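Local coordinates for CurF (Lyngbya majuscula, PDB 5DP2), which probably catalyses cyclopropane ring formation in curacin A biosynthesis, as an enoyl-reductase-type domain that binds NADP(H), at residues 59-64 with 71-76; 233-238 with 259-264; 279-284 with 289-294; 322-327 with 337-342. All blocks are in the same frame, centred on the assembly; numbering follows the deposited sequence.

In the fold
The buried end of the range is interaction 4, where aliphatic side chains and a histidine edge pack a helix onto a strand; interaction 2 lies at the surface, and interactions 1 and 3 are partly buried. Interactions 2 and 3 both touch NADP, the first at its adenine and nicotinamide ribose, the second at its carboxamide. Their chemistry differs: interaction 2 rests on a threonine hydroxyl and bridging waters, interaction 3 on an aromatic face and a thioether. Interaction 1 is a loose loop contact, yet its first segment reaches interactions 2 and 3: Phe60 packs on Leu259, and Tyr63 probably hydrogen-bonds Asp283. Interaction 4 touches none of the others.

Interaction 1: residues 59-64 with 71-76; sequences IFQEYI and GIISAE
Ile73 lays its branched side chain against the backbone of Glu62 and Tyr63, and nearly everything that the two segments share passes through it. The closest approach is made by the end of its longer arm: CD1 of Ile73 stands 3.9 Å from the carbonyl oxygen of Tyr63. Its short branch is farther off, CG2 of Ile73 lying 4.3 Å from the O atom of Glu62. The torsion contributes to this division of labour, since chi1 of -63° sets CG1 beside the backbone N and CG2 beside the carbonyl carbon, and each arm approaches the carbonyl oxygen of a different, successive residue. A beta-branched aliphatic residue suits the place because it covers peptide groups without asking for a polar partner.

The outer side is looser. Gln61 extends its chain until OE1 is 4.2 Å from CG2 of Ile73, a grazing approach with no hydrogen bond, and both residues are exposed. The firmer attachments are made by Glu62 and Tyr63 on the inner side. The buried carboxylate of Glu62 turns away from Ile73, forming a salt bridge with Arg51 and a hydrogen bond with Asn55, while its carbonyl oxygen accepts from Tyr68. The bond to CB of Tyr63 is directed away from 71-76, and its hydroxyl hydrogen-bonds Asp283 in the first turn of helix 281-287. Segment 59-64 is thus fastened to its own domain and to the cofactor-binding half, and 71-76 merely leans on it. Both segments belong to the irregular connection between helix 50-57 and strand 83-91 in the GroES-like domain of a medium-chain-dehydrogenase-type enoyl reductase.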
# COMPACT_ATOMS: atom_id res chain seq x y z
N ILE A 59 13.63 -9.47 6.59
CA ILE A 59 13.38 -10.18 5.33
C ILE A 59 13.63 -9.26 4.13
O ILE A 59 14.12 -9.70 3.07
CB ILE A 59 11.95 -10.79 5.33
CG1 ILE A 59 11.85 -11.84 6.44
CG2 ILE A 59 11.60 -11.39 3.98
CD1 ILE A 59 10.46 -12.32 6.79
N PHE A 60 13.26 -7.98 4.27
CA PHE A 60 13.51 -6.96 3.23
C PHE A 60 14.19 -5.80 3.93
O PHE A 60 13.64 -5.25 4.89
CB PHE A 60 12.21 -6.48 2.56
CG PHE A 60 12.44 -5.59 1.36
CD1 PHE A 60 12.80 -4.24 1.49
CD2 PHE A 60 12.31 -6.10 0.08
CE1 PHE A 60 13.06 -3.45 0.39
CE2 PHE A 60 12.56 -5.31 -1.03
CZ PHE A 60 12.93 -3.98 -0.87
N GLN A 61 15.36 -5.42 3.44
CA GLN A 61 16.09 -4.30 4.03
C GLN A 61 15.92 -3.02 3.22
O GLN A 61 16.17 -3.01 2.01
CB GLN A 61 17.58 -4.61 4.18
CG GLN A 61 18.27 -3.54 4.98
CD GLN A 61 19.70 -3.89 5.27
OE1 GLN A 61 20.62 -3.27 4.72
NE2 GLN A 61 19.89 -4.87 6.14
N GLU A 62 15.42 -1.96 3.85
CA GLU A 62 15.26 -0.71 3.12
C GLU A 62 16.61 -0.19 2.64
O GLU A 62 17.60 -0.19 3.39
CB GLU A 62 14.61 0.35 4.01
CG GLU A 62 13.18 0.04 4.37
CD GLU A 62 12.29 -0.05 3.17
OE1 GLU A 62 12.27 0.93 2.38
OE2 GLU A 62 11.58 -1.08 2.99
N TYR A 63 16.63 0.33 1.41
CA TYR A 63 17.76 1.08 0.86
C TYR A 63 17.41 2.57 0.66
O TYR A 63 18.32 3.39 0.51
CB TYR A 63 18.26 0.45 -0.47
CG TYR A 63 17.18 0.33 -1.48
CD1 TYR A 63 16.84 1.42 -2.27
CD2 TYR A 63 16.40 -0.82 -1.59
CE1 TYR A 63 15.77 1.38 -3.15
CE2 TYR A 63 15.31 -0.87 -2.44
CZ TYR A 63 15.00 0.23 -3.22
OH TYR A 63 13.91 0.16 -4.03
N ILE A 64 16.12 2.93 0.65
CA ILE A 64 15.74 4.32 0.52
C ILE A 64 16.16 5.07 1.79
O ILE A 64 15.75 4.73 2.90
CB ILE A 64 14.23 4.43 0.24
CG1 ILE A 64 14.00 4.00 -1.22
CG2 ILE A 64 13.71 5.82 0.52
CD1 ILE A 64 12.57 3.90 -1.62
N GLY A 71 19.50 9.71 7.19
CA GLY A 71 19.82 9.05 5.95
C GLY A 71 20.92 8.02 6.07
O GLY A 71 21.49 7.64 5.07
N ILE A 72 21.22 7.58 7.30
CA ILE A 72 22.30 6.63 7.57
C ILE A 72 21.68 5.25 7.82
O ILE A 72 20.87 5.07 8.75
CB ILE A 72 23.18 7.10 8.74
CG1 ILE A 72 23.89 8.39 8.35
CG2 ILE A 72 24.18 6.01 9.12
CD1 ILE A 72 24.69 9.01 9.47
N ILE A 73 22.01 4.31 6.94
CA ILE A 73 21.38 2.97 6.94
C ILE A 73 21.87 2.11 8.11
O ILE A 73 23.05 1.74 8.14
CB ILE A 73 21.60 2.28 5.59
CG1 ILE A 73 20.93 3.08 4.46
CG2 ILE A 73 21.11 0.85 5.60
CD1 ILE A 73 21.19 2.55 3.07
N SER A 74 20.96 1.77 9.01
CA SER A 74 21.18 0.85 10.14
C SER A 74 19.85 0.55 10.80
O SER A 74 18.96 1.39 10.77
CB SER A 74 22.11 1.45 11.19
OG SER A 74 21.44 2.45 11.92
N ALA A 75 19.72 -0.61 11.44
CA ALA A 75 18.47 -0.95 12.09
C ALA A 75 18.05 0.10 13.09
O ALA A 75 16.86 0.44 13.17
CB ALA A 75 18.57 -2.30 12.80
N GLU A 76 19.00 0.59 13.89
CA GLU A 76 18.64 1.52 14.95
C GLU A 76 18.22 2.89 14.45
O GLU A 76 17.69 3.70 15.22
CB GLU A 76 19.78 1.65 15.95
CG GLU A 76 21.04 2.30 15.39
CD GLU A 76 22.18 2.29 16.39
OE1 GLU A 76 22.23 1.37 17.21
OE2 GLU A 76 23.02 3.21 16.35

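Interaction 2: residues 233-238 with 259-264; sequences SLTHGE and LNIWSH. With NAP (NADP nicotinamide-adenine-dinucleotide phosphate), chain B.
Thr235 meets Leu259 and Ile261 where two loops leave the carboxy-terminal ends of neighbouring strands, 227-232 and 251-255, in the Rossmann-type parallel sheet, the usual place for a dinucleotide to bind. The first loop also lines the cofactor. CB of Ser233 rests 3.6 Å from C4D of the nicotinamide ribose, a small residue fitting close to the sugar. Leu234 lays both methyls against one face of the adenine, with CD2 3.5 Å from N3A of NADP and CD1 beside C2A. N6A of NADP, the exocyclic amino group, lies obliquely to the His236 ring, 3.5 Å from its CE1.

Across the contact the polar work falls to Thr235. Its OG1 donates to the carbonyl oxygen of Leu259 over 2.6 Å, a short bond that arrives at a C=O...O angle of 148° and tilts 20° from the carbonyl plane. With chi1 at 63°, OG1 sits between the backbone N and the carbonyl carbon, while the methyl CG2 is anti to that carbon. This split suits a threonine: the methyl is left to lie 3.8 Å from CG2 of Ile261, the two side chains crossing at a slant. Ile261 and Thr235 also both touch Glu255 on strand 251-255, while Leu259 packs on Phe60.

Water completes the join. One molecule donates to O of Thr235 and, weakly, to O of Asn260. Another makes OG1 of Thr235 an acceptor as well as a donor: it donates a hydrogen bond to OG1 over 2.9 Å and accepts one from the backbone N of Leu259 at 3.0 Å.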
# COMPACT_ATOMS: atom_id res chain seq x y z
N SER A 233 1.18 -10.01 -6.15
CA SER A 233 2.22 -9.79 -5.15
C SER A 233 2.86 -11.10 -4.65
O SER A 233 3.73 -11.04 -3.78
CB SER A 233 1.67 -9.02 -3.97
OG SER A 233 0.69 -9.75 -3.28
N LEU A 234 2.42 -12.27 -5.14
CA LEU A 234 2.88 -13.56 -4.63
C LEU A 234 3.97 -14.08 -5.55
O LEU A 234 3.70 -14.43 -6.70
CB LEU A 234 1.70 -14.54 -4.54
CG LEU A 234 0.50 -14.06 -3.71
CD1 LEU A 234 -0.61 -15.10 -3.72
CD2 LEU A 234 0.90 -13.69 -2.29
N THR A 235 5.22 -14.14 -5.05
CA THR A 235 6.36 -14.39 -5.92
C THR A 235 7.12 -15.68 -5.61
O THR A 235 8.04 -16.02 -6.34
CB THR A 235 7.33 -13.20 -5.92
OG1 THR A 235 7.85 -13.04 -4.60
CG2 THR A 235 6.65 -11.94 -6.38
N HIS A 236 6.75 -16.36 -4.53
CA HIS A 236 7.46 -17.56 -4.11
C HIS A 236 7.05 -18.76 -4.98
O HIS A 236 6.10 -18.70 -5.77
CB HIS A 236 7.18 -17.82 -2.63
CG HIS A 236 5.73 -18.00 -2.33
ND1 HIS A 236 4.84 -16.95 -2.31
CD2 HIS A 236 5.00 -19.12 -2.09
CE1 HIS A 236 3.64 -17.41 -2.02
NE2 HIS A 236 3.71 -18.72 -1.88
N GLY A 237 7.78 -19.86 -4.82
CA GLY A 237 7.43 -21.11 -5.46
C GLY A 237 7.27 -20.94 -6.96
O GLY A 237 8.10 -20.29 -7.61
N GLU A 238 6.21 -21.53 -7.52
CA GLU A 238 5.92 -21.46 -8.94
C GLU A 238 4.86 -20.40 -9.28
O GLU A 238 4.30 -20.42 -10.36
CB GLU A 238 5.47 -22.82 -9.46
CG GLU A 238 6.54 -23.89 -9.33
CD GLU A 238 6.13 -25.23 -9.90
OE1 GLU A 238 4.92 -25.49 -10.07
OE2 GLU A 238 7.03 -26.03 -10.16
N LEU A 259 10.37 -9.45 -3.88
CA LEU A 259 11.29 -10.55 -3.61
C LEU A 259 11.29 -11.55 -4.74
O LEU A 259 10.24 -12.05 -5.16
CB LEU A 259 10.92 -11.29 -2.31
CG LEU A 259 10.72 -10.48 -1.03
CD1 LEU A 259 10.05 -11.29 0.09
CD2 LEU A 259 12.07 -9.96 -0.59
N ASN A 260 12.47 -11.81 -5.28
CA ASN A 260 12.75 -12.84 -6.27
C ASN A 260 11.95 -12.73 -7.57
O ASN A 260 11.56 -13.73 -8.21
CB ASN A 260 12.62 -14.21 -5.64
CG ASN A 260 13.44 -14.33 -4.38
OD1 ASN A 260 12.90 -14.51 -3.27
ND2 ASN A 260 14.76 -14.20 -4.52
N ILE A 261 11.72 -11.51 -8.01
CA ILE A 261 10.94 -11.29 -9.21
C ILE A 261 11.77 -11.50 -10.47
O ILE A 261 13.01 -11.46 -10.46
CB ILE A 261 10.27 -9.91 -9.22
CG1 ILE A 261 11.29 -8.79 -9.25
CG2 ILE A 261 9.26 -9.80 -8.09
CD1 ILE A 261 10.62 -7.46 -9.39
N TRP A 262 11.07 -11.80 -11.55
CA TRP A 262 11.71 -12.03 -12.83
C TRP A 262 12.09 -10.71 -13.52
O TRP A 262 11.48 -9.66 -13.29
CB TRP A 262 10.80 -12.86 -13.74
CG TRP A 262 10.62 -14.29 -13.34
CD1 TRP A 262 10.76 -14.85 -12.09
CD2 TRP A 262 10.23 -15.36 -14.20
NE1 TRP A 262 10.49 -16.20 -12.13
CE2 TRP A 262 10.16 -16.55 -13.41
CE3 TRP A 262 9.96 -15.45 -15.57
CZ2 TRP A 262 9.84 -17.79 -13.97
CZ3 TRP A 262 9.64 -16.67 -16.11
CH2 TRP A 262 9.58 -17.83 -15.31
N SER A 263 13.08 -10.79 -14.40
CA SER A 263 13.40 -9.67 -15.28
C SER A 263 12.48 -9.66 -16.50
O SER A 263 11.84 -10.65 -16.84
CB SER A 263 14.85 -9.75 -15.73
OG SER A 263 15.00 -10.83 -16.63
N HIS A 264 12.50 -8.54 -17.23
CA HIS A 264 11.75 -8.46 -18.46
C HIS A 264 12.16 -9.54 -19.44
O HIS A 264 11.31 -10.14 -20.13
CB HIS A 264 11.92 -7.08 -19.10
CG HIS A 264 11.13 -6.01 -18.43
ND1 HIS A 264 11.56 -5.37 -17.28
CD2 HIS A 264 9.93 -5.46 -18.73
CE1 HIS A 264 10.67 -4.47 -16.92
NE2 HIS A 264 9.66 -4.52 -17.77
PA NAP B . -1.58 -7.15 2.57
O1A NAP B . -2.63 -6.55 3.44
O2A NAP B . -1.91 -7.52 1.17
O5B NAP B . -1.00 -8.42 3.36
C5B NAP B . -0.22 -9.42 2.69
C4B NAP B . -1.06 -10.34 1.84
O4B NAP B . -0.23 -11.39 1.38
C3B NAP B . -2.22 -10.95 2.56
O3B NAP B . -3.42 -10.48 1.94
C2B NAP B . -2.05 -12.48 2.40
O2B NAP B . -3.17 -13.22 1.98
C1B NAP B . -1.03 -12.59 1.28
N9A NAP B . -0.10 -13.70 1.42
C8A NAP B . 1.07 -13.71 2.15
N7A NAP B . 1.69 -14.91 2.04
C5A NAP B . 0.91 -15.66 1.24
C6A NAP B . 0.98 -16.99 0.74
N6A NAP B . 2.03 -17.78 1.06
N1A NAP B . 0.01 -17.42 -0.06
C2A NAP B . -1.01 -16.61 -0.36
N3A NAP B . -1.18 -15.35 0.05
C4A NAP B . -0.24 -14.89 0.86
O3 NAP B . -0.28 -6.20 2.54
PN NAP B . -0.03 -4.85 1.72
O1N NAP B . 0.71 -3.93 2.62
O2N NAP B . -1.30 -4.37 1.09
O5D NAP B . 0.97 -5.34 0.63
C5D NAP B . 0.51 -6.28 -0.37
C4D NAP B . 1.72 -6.92 -1.08
O4D NAP B . 2.19 -6.01 -2.05
C3D NAP B . 2.93 -7.20 -0.17
O3D NAP B . 3.65 -8.31 -0.73
C2D NAP B . 3.72 -5.92 -0.25
O2D NAP B . 5.10 -6.16 0.04
C1D NAP B . 3.48 -5.49 -1.67
N1N NAP B . 3.40 -4.06 -2.02
C2N NAP B . 4.19 -3.57 -3.00
C3N NAP B . 4.16 -2.23 -3.38
C7N NAP B . 5.05 -1.74 -4.47
O7N NAP B . 5.10 -0.54 -4.59
N7N NAP B . 5.73 -2.64 -5.23
C4N NAP B . 3.27 -1.36 -2.73
C5N NAP B . 2.47 -1.89 -1.73
C6N NAP B . 2.54 -3.25 -1.38
P2B NAP B . -4.40 -13.60 2.92
O1X NAP B . -5.14 -12.30 3.21
O2X NAP B . -5.19 -14.54 2.05
O3X NAP B . -3.83 -14.23 4.16
O HOH W 1 7.64 -10.55 -3.16
O HOH W 2 10.74 -16.52 -6.61

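Interaction 3: residues 279-284 with 289-294. With NAP (NADP nicotinamide-adenine-dinucleotide phosphate), chain B.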
# COMPACT_ATOMS: atom_id res chain seq x y z
N PHE A 279 6.99 -2.74 -10.48
CA PHE A 279 7.30 -1.40 -10.01
C PHE A 279 7.35 -1.39 -8.50
O PHE A 279 6.83 -2.28 -7.83
CB PHE A 279 6.31 -0.34 -10.52
CG PHE A 279 4.87 -0.53 -10.06
CD1 PHE A 279 3.99 -1.32 -10.77
CD2 PHE A 279 4.39 0.11 -8.93
CE1 PHE A 279 2.67 -1.45 -10.36
CE2 PHE A 279 3.08 -0.06 -8.51
CZ PHE A 279 2.22 -0.83 -9.24
N ASP A 280 7.97 -0.33 -7.96
CA ASP A 280 8.07 -0.09 -6.52
C ASP A 280 7.67 1.36 -6.27
O ASP A 280 8.37 2.30 -6.70
CB ASP A 280 9.48 -0.41 -6.00
CG ASP A 280 9.57 -0.30 -4.48
OD1 ASP A 280 8.88 0.55 -3.91
OD2 ASP A 280 10.35 -1.05 -3.84
N MET A 281 6.53 1.54 -5.63
CA MET A 281 6.02 2.89 -5.40
C MET A 281 6.95 3.76 -4.59
O MET A 281 7.02 4.97 -4.83
CB MET A 281 4.66 2.84 -4.74
CG MET A 281 3.58 2.24 -5.60
SD MET A 281 3.14 3.22 -7.07
CE MET A 281 2.12 4.46 -6.29
N SER A 282 7.64 3.17 -3.61
CA SER A 282 8.60 3.97 -2.85
C SER A 282 9.67 4.58 -3.76
O SER A 282 10.01 5.77 -3.63
CB SER A 282 9.16 3.16 -1.69
OG SER A 282 9.93 2.06 -2.09
N ASP A 283 10.18 3.80 -4.72
CA ASP A 283 11.11 4.33 -5.68
C ASP A 283 10.49 5.48 -6.50
O ASP A 283 11.12 6.49 -6.80
CB ASP A 283 11.59 3.27 -6.69
CG ASP A 283 12.50 2.20 -6.13
OD1 ASP A 283 13.15 2.44 -5.10
OD2 ASP A 283 12.55 1.11 -6.76
N GLU A 284 9.22 5.28 -6.91
CA GLU A 284 8.53 6.30 -7.71
C GLU A 284 8.35 7.60 -6.93
O GLU A 284 8.47 8.70 -7.52
CB GLU A 284 7.18 5.77 -8.19
CG GLU A 284 7.28 4.56 -9.11
CD GLU A 284 7.93 4.84 -10.43
OE1 GLU A 284 7.85 5.99 -10.93
OE2 GLU A 284 8.56 3.91 -10.99
N LYS A 289 8.50 14.10 -6.86
CA LYS A 289 7.43 14.47 -5.91
C LYS A 289 6.12 14.87 -6.55
O LYS A 289 5.09 14.90 -5.87
CB LYS A 289 7.89 15.53 -4.91
CG LYS A 289 8.84 14.96 -3.87
CD LYS A 289 8.82 15.72 -2.56
CE LYS A 289 9.71 15.02 -1.56
NZ LYS A 289 9.93 15.85 -0.35
N GLN A 290 6.14 15.15 -7.84
CA GLN A 290 4.89 15.40 -8.56
C GLN A 290 4.13 14.12 -8.84
O GLN A 290 2.96 14.18 -9.20
CB GLN A 290 5.12 16.19 -9.84
CG GLN A 290 5.56 17.63 -9.61
CD GLN A 290 4.60 18.41 -8.71
OE1 GLN A 290 3.38 18.41 -8.95
NE2 GLN A 290 5.13 19.04 -7.67
N PHE A 291 4.76 12.96 -8.70
CA PHE A 291 4.08 11.70 -8.99
C PHE A 291 2.85 11.52 -8.10
O PHE A 291 1.73 11.26 -8.59
CB PHE A 291 5.10 10.57 -8.85
CG PHE A 291 4.57 9.18 -9.07
CD1 PHE A 291 4.32 8.74 -10.33
CD2 PHE A 291 4.40 8.29 -8.04
CE1 PHE A 291 3.87 7.48 -10.57
CE2 PHE A 291 3.96 6.99 -8.29
CZ PHE A 291 3.70 6.60 -9.56
N HIS A 292 3.01 11.70 -6.78
CA HIS A 292 1.87 11.51 -5.91
C HIS A 292 0.81 12.59 -6.12
O HIS A 292 -0.39 12.32 -5.98
CB HIS A 292 2.25 11.38 -4.43
CG HIS A 292 2.81 12.62 -3.79
ND1 HIS A 292 4.15 12.76 -3.49
CD2 HIS A 292 2.19 13.73 -3.33
CE1 HIS A 292 4.34 13.93 -2.91
NE2 HIS A 292 3.17 14.54 -2.81
N ALA A 293 1.23 13.81 -6.44
CA ALA A 293 0.30 14.90 -6.67
C ALA A 293 -0.59 14.61 -7.88
O ALA A 293 -1.80 14.83 -7.84
CB ALA A 293 1.07 16.21 -6.90
N LYS A 294 0.01 14.10 -8.95
CA LYS A 294 -0.76 13.79 -10.15
C LYS A 294 -1.71 12.61 -9.93
O LYS A 294 -2.84 12.64 -10.44
CB LYS A 294 0.16 13.57 -11.32
CG LYS A 294 0.89 14.84 -11.73
CD LYS A 294 1.78 14.62 -12.93
CE LYS A 294 3.09 13.95 -12.54
NZ LYS A 294 3.96 13.77 -13.73
PA NAP B . -1.58 -7.15 2.57
O1A NAP B . -2.63 -6.55 3.44
O2A NAP B . -1.91 -7.52 1.17
O5B NAP B . -1.00 -8.42 3.36
C5B NAP B . -0.22 -9.42 2.69
C4B NAP B . -1.06 -10.34 1.84
O4B NAP B . -0.23 -11.39 1.38
C3B NAP B . -2.22 -10.95 2.56
O3B NAP B . -3.42 -10.48 1.94
C2B NAP B . -2.05 -12.48 2.40
O2B NAP B . -3.17 -13.22 1.98
C1B NAP B . -1.03 -12.59 1.28
N9A NAP B . -0.10 -13.70 1.42
C8A NAP B . 1.07 -13.71 2.15
N7A NAP B . 1.69 -14.91 2.04
C5A NAP B . 0.91 -15.66 1.24
C6A NAP B . 0.98 -16.99 0.74
N6A NAP B . 2.03 -17.78 1.06
N1A NAP B . 0.01 -17.42 -0.06
C2A NAP B . -1.01 -16.61 -0.36
N3A NAP B . -1.18 -15.35 0.05
C4A NAP B . -0.24 -14.89 0.86
O3 NAP B . -0.28 -6.20 2.54
PN NAP B . -0.03 -4.85 1.72
O1N NAP B . 0.71 -3.93 2.62
O2N NAP B . -1.30 -4.37 1.09
O5D NAP B . 0.97 -5.34 0.63
C5D NAP B . 0.51 -6.28 -0.37
C4D NAP B . 1.72 -6.92 -1.08
O4D NAP B . 2.19 -6.01 -2.05
C3D NAP B . 2.93 -7.20 -0.17
O3D NAP B . 3.65 -8.31 -0.73
C2D NAP B . 3.72 -5.92 -0.25
O2D NAP B . 5.10 -6.16 0.04
C1D NAP B . 3.48 -5.49 -1.67
N1N NAP B . 3.40 -4.06 -2.02
C2N NAP B . 4.19 -3.57 -3.00
C3N NAP B . 4.16 -2.23 -3.38
C7N NAP B . 5.05 -1.74 -4.47
O7N NAP B . 5.10 -0.54 -4.59
N7N NAP B . 5.73 -2.64 -5.23
C4N NAP B . 3.27 -1.36 -2.73
C5N NAP B . 2.47 -1.89 -1.73
C6N NAP B . 2.54 -3.25 -1.38
P2B NAP B . -4.40 -13.60 2.92
O1X NAP B . -5.14 -12.30 3.21
O2X NAP B . -5.19 -14.54 2.05
O3X NAP B . -3.83 -14.23 4.16
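Phe291, Glu284 and Met281 carry this helix-to-helix contact, and the ring of Phe291 is its centre. That ring reaches out from the first turns of helix 290-305 with CG anti to the backbone N (chi1 178°), which stretches it across to helix 281-287. Glu284 covers one face. Its CB stands 3.9 Å from the ring centroid, 28° off the normal, a CH-pi contact in which the methylene points at the pi cloud. The bend at chi2 then carries the carboxylate over the rim of that face, so the aliphatic root of a glutamate packs while its charged end is kept off the centre.

Met281 comes to the edge instead. Its chain, bent at chi2 and chi3, brings CE to 3.7 Å from CE2 of Phe291, with SD 5.3 Å from the ring centroid and close to the ring plane, a Met-aromatic contact. A flexible thioether can bend to bring both its sulfur and its methyl to a ring edge. Tyr148 also meets the Phe291 ring edge-to-face.

The same helix start grips the cofactor. The backbone N of Met281 donates to O7N of NADP at 2.7 Å, nearly straight at 175°, and the carbonyl oxygen of Phe279 accepts from N7N at 2.8 Å. Asp280 caps the helix: its OD1 accepts from OG of Ser282 at 2.6 Å and, weakly, from the backbone N of Ser282, while OD2 pairs with Arg51. Two complementary backbone bonds fix the rotation of the carboxamide, and the apolar, pi-based packing of Met281 and Glu284 on Phe291 ties the helix that supplies one of them to its successor.

Interaction 4: residues 322-327 with 337-342; sequences VEAFRH and IVVTMP
Ile337, in the conformer described here (a second exists), faces helix 321-329 from strand 336-340 and divides its side chain between two helix residues. The bond to CB is directed at the helix; from CB, the branch CG2 lies against Ala324, 3.8 Å from its carbonyl oxygen and 4.0 Å from its CB. The longer branch goes the other way. CG1 passes 3.8 Å from CD2 of His327, and the terminal CD1 comes to 3.6 Å from the same CD2, lying near the plane of the imidazole and so at its edge. With CG anti to the backbone N (chi1 -167°) the His327 ring reaches toward the strand, and the turn about chi2 (86°) sets which edge meets Ile337; the ring also meets Phe316 edge-to-face.

Two residues along the strand, Val339 brings CG2 to 3.8 Å from CB of Ala324. The alanine suits its place: with a single methyl it meets both Ile337 and Val339, and the axes of 322-327 and 337-340 approach to 8.9 Å. Aliphatic packing like this needs no polar bond. These segments run nearly antiparallel, at 172°, as expected when a helix returns the chain from one parallel strand to the next: strand 313-317, helix 321-329 and strand 336-340 form a beta-alpha-beta crossover.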
# COMPACT_ATOMS: atom_id res chain seq x y z
N VAL A 322 2.75 -3.46 18.68
CA VAL A 322 3.32 -4.77 18.37
C VAL A 322 2.21 -5.73 17.90
O VAL A 322 2.37 -6.44 16.90
CB VAL A 322 4.07 -5.35 19.60
CG1 VAL A 322 4.45 -6.81 19.36
CG2 VAL A 322 5.32 -4.52 19.89
N GLU A 323 1.09 -5.74 18.62
CA GLU A 323 -0.04 -6.57 18.21
C GLU A 323 -0.61 -6.16 16.85
O GLU A 323 -1.09 -7.02 16.10
CB GLU A 323 -1.12 -6.59 19.27
CG GLU A 323 -0.69 -7.35 20.52
CD GLU A 323 -0.16 -8.78 20.25
OE1 GLU A 323 -0.75 -9.53 19.43
OE2 GLU A 323 0.85 -9.17 20.87
N ALA A 324 -0.58 -4.86 16.52
CA ALA A 324 -1.03 -4.42 15.20
C ALA A 324 -0.15 -5.03 14.09
O ALA A 324 -0.63 -5.54 13.09
CB ALA A 324 -0.99 -2.90 15.13
N PHE A 325 1.19 -4.97 14.29
CA PHE A 325 2.10 -5.57 13.34
C PHE A 325 1.88 -7.08 13.26
O PHE A 325 1.90 -7.67 12.17
CB PHE A 325 3.58 -5.28 13.67
CG PHE A 325 4.13 -3.96 13.13
CD1 PHE A 325 3.66 -2.74 13.56
CD2 PHE A 325 5.18 -3.97 12.22
CE1 PHE A 325 4.21 -1.55 13.06
CE2 PHE A 325 5.74 -2.80 11.73
CZ PHE A 325 5.26 -1.57 12.17
N ARG A 326 1.66 -7.73 14.41
CA ARG A 326 1.43 -9.18 14.43
C ARG A 326 0.14 -9.56 13.73
O ARG A 326 0.07 -10.63 13.10
CB ARG A 326 1.41 -9.69 15.87
CG ARG A 326 2.76 -9.88 16.48
CD ARG A 326 2.66 -10.38 17.90
NE ARG A 326 4.00 -10.64 18.38
CZ ARG A 326 4.39 -10.56 19.65
NH1 ARG A 326 3.51 -10.26 20.60
NH2 ARG A 326 5.65 -10.82 19.98
N HIS A 327 -0.87 -8.70 13.82
CA HIS A 327 -2.17 -8.97 13.18
C HIS A 327 -1.95 -9.09 11.67
O HIS A 327 -2.53 -9.94 11.00
CB HIS A 327 -3.14 -7.86 13.55
CG HIS A 327 -4.58 -8.14 13.22
ND1 HIS A 327 -5.43 -8.83 14.05
CD2 HIS A 327 -5.32 -7.74 12.16
CE1 HIS A 327 -6.64 -8.85 13.50
NE2 HIS A 327 -6.59 -8.21 12.35
N ILE A 337 -4.84 -2.37 8.61
CA ILE A 337 -4.67 -2.28 10.04
C ILE A 337 -4.19 -0.87 10.35
O ILE A 337 -3.17 -0.43 9.81
CB ILE A 337 -3.72 -3.37 10.50
CG1 ILE A 337 -4.31 -4.74 10.13
CG2 ILE A 337 -3.46 -3.24 12.00
CD1 ILE A 337 -3.26 -5.81 10.00
N VAL A 338 -4.99 -0.16 11.14
CA VAL A 338 -4.75 1.27 11.40
C VAL A 338 -4.45 1.48 12.87
O VAL A 338 -5.18 1.03 13.73
CB VAL A 338 -5.98 2.12 10.98
CG1 VAL A 338 -5.76 3.59 11.29
CG2 VAL A 338 -6.30 1.93 9.49
N VAL A 339 -3.35 2.22 13.14
CA VAL A 339 -2.95 2.53 14.51
C VAL A 339 -3.31 4.00 14.80
O VAL A 339 -2.97 4.90 14.03
CB VAL A 339 -1.44 2.28 14.70
CG1 VAL A 339 -0.97 2.69 16.09
CG2 VAL A 339 -1.14 0.80 14.44
N THR A 340 -4.00 4.26 15.90
CA THR A 340 -4.32 5.61 16.30
C THR A 340 -3.26 6.14 17.26
O THR A 340 -2.76 5.42 18.13
CB THR A 340 -5.71 5.71 16.93
OG1 THR A 340 -5.83 4.78 18.00
CG2 THR A 340 -6.78 5.46 15.89
N MET A 341 -2.96 7.41 17.12
CA MET A 341 -2.03 8.03 18.06
C MET A 341 -2.76 8.69 19.27
O MET A 341 -3.93 9.06 19.14
CB MET A 341 -1.12 8.97 17.31
CG MET A 341 -0.26 8.24 16.29
SD MET A 341 0.95 7.11 17.04
CE MET A 341 2.17 8.30 17.61
N PRO A 342 -2.11 8.80 20.45
CA PRO A 342 -2.78 9.53 21.54
C PRO A 342 -3.18 10.97 21.18
O PRO A 342 -2.46 11.64 20.43
CB PRO A 342 -1.70 9.60 22.62
CG PRO A 342 -0.72 8.54 22.31
CD PRO A 342 -0.78 8.30 20.84